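Local coordinates for regulatory protein recX (Lactobacillus salivarius, PDB 3E3V), which probably modulates the activity of the recombinase RecA, this chain covering the three consecutive three-helix domains of the RecX family, at residues Lys96-Asp100 / Asn101-Asp105. Sequence-based numbering, arbitrary orientation.
Sequences KGIDD and NIAED
I102, in the first turn of helix 100-107, packs against I98 and D99 of the loop leading into it, and its atoms can be followed one by one. CB lies 3.6 Å from D99 O and close to the CG2 methyl of I98. From there the side chain forks. The CG2 branch, set anti to the backbone N, meets I98 CG2 methyl to methyl at 3.6 Å, the two side chains crossing at about a right angle. The other branch runs past D99: CG1 lies near D99 CB, and CD1 at the tip reaches D99 OD2 at 3.4 Å, a van der Waals contact of a methyl with a carboxylate oxygen; the D99 side chain makes no capping bond. Cut back to an alanine, this position would probably leave the I98 methyl without its partner and open a gap toward D67 and A71 of helix 67-81, which I102 also touches.

Two backbone bonds form the first turn. A103 N donates to D99 O at 2.9 Å, nearly in line with the carbonyl (166°), while E104 N donates to D100 O at 2.9 Å, tilted 22° from the carbonyl plane. D100 OD1 forms a salt bridge with K90 NZ of helix 86-94. Upstream, G97 ends that helix in a Schellman motif; with D99 as N-cap residue of helix 100-107, this is the turn between two helices of RecX's second three-helix domain, consistent with the helix-turn-helix clan to which the family belongs.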
ATOM      1  N   LYS A  96       2.352  -2.934   7.479  1.00 33.89           N
ATOM      2  CA  LYS A  96       3.117  -4.093   7.031  1.00 33.62           C
ATOM      3  C   LYS A  96       4.586  -3.957   7.427  1.00 32.78           C
ATOM      4  O   LYS A  96       5.397  -4.834   7.147  1.00 32.40           O
ATOM      5  CB  LYS A  96       3.011  -4.235   5.510  1.00 36.43           C
ATOM      6  CG  LYS A  96       1.696  -4.800   5.014  1.00 38.82           C
ATOM      7  CD  LYS A  96       1.616  -6.297   5.296  1.00 41.34           C
ATOM      8  CE  LYS A  96       0.353  -6.920   4.728  1.00 42.08           C
ATOM      9  NZ  LYS A  96       0.350  -8.400   4.908  1.00 43.93           N
ATOM     10  N   GLY A  97       4.933  -2.844   8.059  1.00 31.51           N
ATOM     11  CA  GLY A  97       6.310  -2.643   8.472  1.00 33.76           C
ATOM     12  C   GLY A  97       7.191  -1.863   7.503  1.00 34.11           C
ATOM     13  O   GLY A  97       8.414  -1.895   7.625  1.00 33.76           O
ATOM     14  N   ILE A  98       6.587  -1.163   6.548  1.00 33.82           N
ATOM     15  CA  ILE A  98       7.347  -0.376   5.583  1.00 35.75           C
ATOM     16  C   ILE A  98       7.685   1.009   6.143  1.00 39.59           C
ATOM     17  O   ILE A  98       6.812   1.710   6.659  1.00 41.30           O
ATOM     18  CB  ILE A  98       6.557  -0.208   4.257  1.00 36.11           C
ATOM     19  CG1 ILE A  98       6.333  -1.576   3.603  1.00 34.71           C
ATOM     20  CG2 ILE A  98       7.305   0.720   3.304  1.00 33.03           C
ATOM     21  CD1 ILE A  98       7.611  -2.293   3.193  1.00 32.86           C
ATOM     22  N   ASP A  99       8.953   1.394   6.038  1.00 41.07           N
ATOM     23  CA  ASP A  99       9.406   2.694   6.521  1.00 43.76           C
ATOM     24  C   ASP A  99       8.637   3.794   5.808  1.00 43.75           C
ATOM     25  O   ASP A  99       8.310   3.660   4.630  1.00 42.20           O
ATOM     26  CB  ASP A  99      10.905   2.869   6.249  1.00 46.74           C
ATOM     27  CG  ASP A  99      11.756   1.799   6.925  1.00 51.06           C
ATOM     28  OD1 ASP A  99      11.742   1.728   8.176  1.00 51.68           O
ATOM     29  OD2 ASP A  99      12.437   1.029   6.202  1.00 52.67           O
ATOM     30  N   ASP A 100       8.352   4.883   6.517  1.00 44.47           N
ATOM     31  CA  ASP A 100       7.616   5.995   5.929  1.00 43.72           C
ATOM     32  C   ASP A 100       8.327   6.473   4.675  1.00 43.43           C
ATOM     33  O   ASP A 100       7.689   6.796   3.667  1.00 42.71           O
ATOM     34  CB  ASP A 100       7.502   7.164   6.913  1.00 47.38           C
ATOM     35  CG  ASP A 100       6.608   6.854   8.095  1.00 50.54           C
ATOM     36  OD1 ASP A 100       5.484   6.356   7.873  1.00 52.09           O
ATOM     37  OD2 ASP A 100       7.023   7.119   9.246  1.00 52.43           O
ATOM     38  N   ASN A 101       9.654   6.515   4.748  1.00 41.70           N
ATOM     39  CA  ASN A 101      10.475   6.963   3.636  1.00 41.31           C
ATOM     40  C   ASN A 101      10.304   6.071   2.406  1.00 37.73           C
ATOM     41  O   ASN A 101      10.202   6.556   1.278  1.00 37.50           O
ATOM     42  CB  ASN A 101      11.944   6.998   4.072  1.00 45.84           C
ATOM     43  CG  ASN A 101      12.859   7.535   2.995  1.00 50.49           C
ATOM     44  OD1 ASN A 101      13.170   6.842   2.023  1.00 54.31           O
ATOM     45  ND2 ASN A 101      13.288   8.784   3.152  1.00 52.75           N
ATOM     46  N   ILE A 102      10.268   4.763   2.628  1.00 34.44           N
ATOM     47  CA  ILE A 102      10.105   3.822   1.528  1.00 31.41           C
ATOM     48  C   ILE A 102       8.703   3.897   0.925  1.00 30.30           C
ATOM     49  O   ILE A 102       8.542   3.815  -0.290  1.00 29.64           O
ATOM     50  CB  ILE A 102      10.413   2.392   1.995  1.00 30.58           C
ATOM     51  CG1 ILE A 102      11.920   2.273   2.249  1.00 31.11           C
ATOM     52  CG2 ILE A 102       9.938   1.377   0.957  1.00 28.16           C
ATOM     53  CD1 ILE A 102      12.361   0.922   2.755  1.00 31.59           C
ATOM     54  N   ALA A 103       7.695   4.058   1.777  1.00 29.50           N
ATOM     55  CA  ALA A 103       6.314   4.169   1.315  1.00 30.24           C
ATOM     56  C   ALA A 103       6.165   5.427   0.448  1.00 30.06           C
ATOM     57  O   ALA A 103       5.595   5.387  -0.645  1.00 27.05           O
ATOM     58  CB  ALA A 103       5.367   4.243   2.518  1.00 28.07           C
ATOM     59  N   GLU A 104       6.693   6.539   0.947  1.00 32.65           N
ATOM     60  CA  GLU A 104       6.626   7.813   0.245  1.00 34.70           C
ATOM     61  C   GLU A 104       7.290   7.764  -1.129  1.00 34.19           C
ATOM     62  O   GLU A 104       6.765   8.310  -2.094  1.00 35.02           O
ATOM     63  CB  GLU A 104       7.241   8.902   1.127  1.00 38.59           C
ATOM     64  CG  GLU A 104       6.344   9.253   2.307  1.00 44.31           C
ATOM     65  CD  GLU A 104       7.032  10.098   3.366  1.00 49.55           C
ATOM     66  OE1 GLU A 104       7.680  11.107   3.007  1.00 51.30           O
ATOM     67  OE2 GLU A 104       6.905   9.755   4.567  1.00 50.63           O
ATOM     68  N   ASP A 105       8.440   7.107  -1.222  1.00 33.16           N
ATOM     69  CA  ASP A 105       9.116   6.979  -2.508  1.00 31.73           C
ATOM     70  C   ASP A 105       8.235   6.184  -3.457  1.00 29.66           C
ATOM     71  O   ASP A 105       8.058   6.541  -4.620  1.00 29.12           O
ATOM     72  CB  ASP A 105      10.445   6.240  -2.363  1.00 34.77           C
ATOM     73  CG  ASP A 105      11.548   7.121  -1.824  1.00 39.77           C
ATOM     74  OD1 ASP A 105      11.378   8.363  -1.809  1.00 41.63           O
ATOM     75  OD2 ASP A 105      12.594   6.564  -1.429  1.00 43.45           O
TER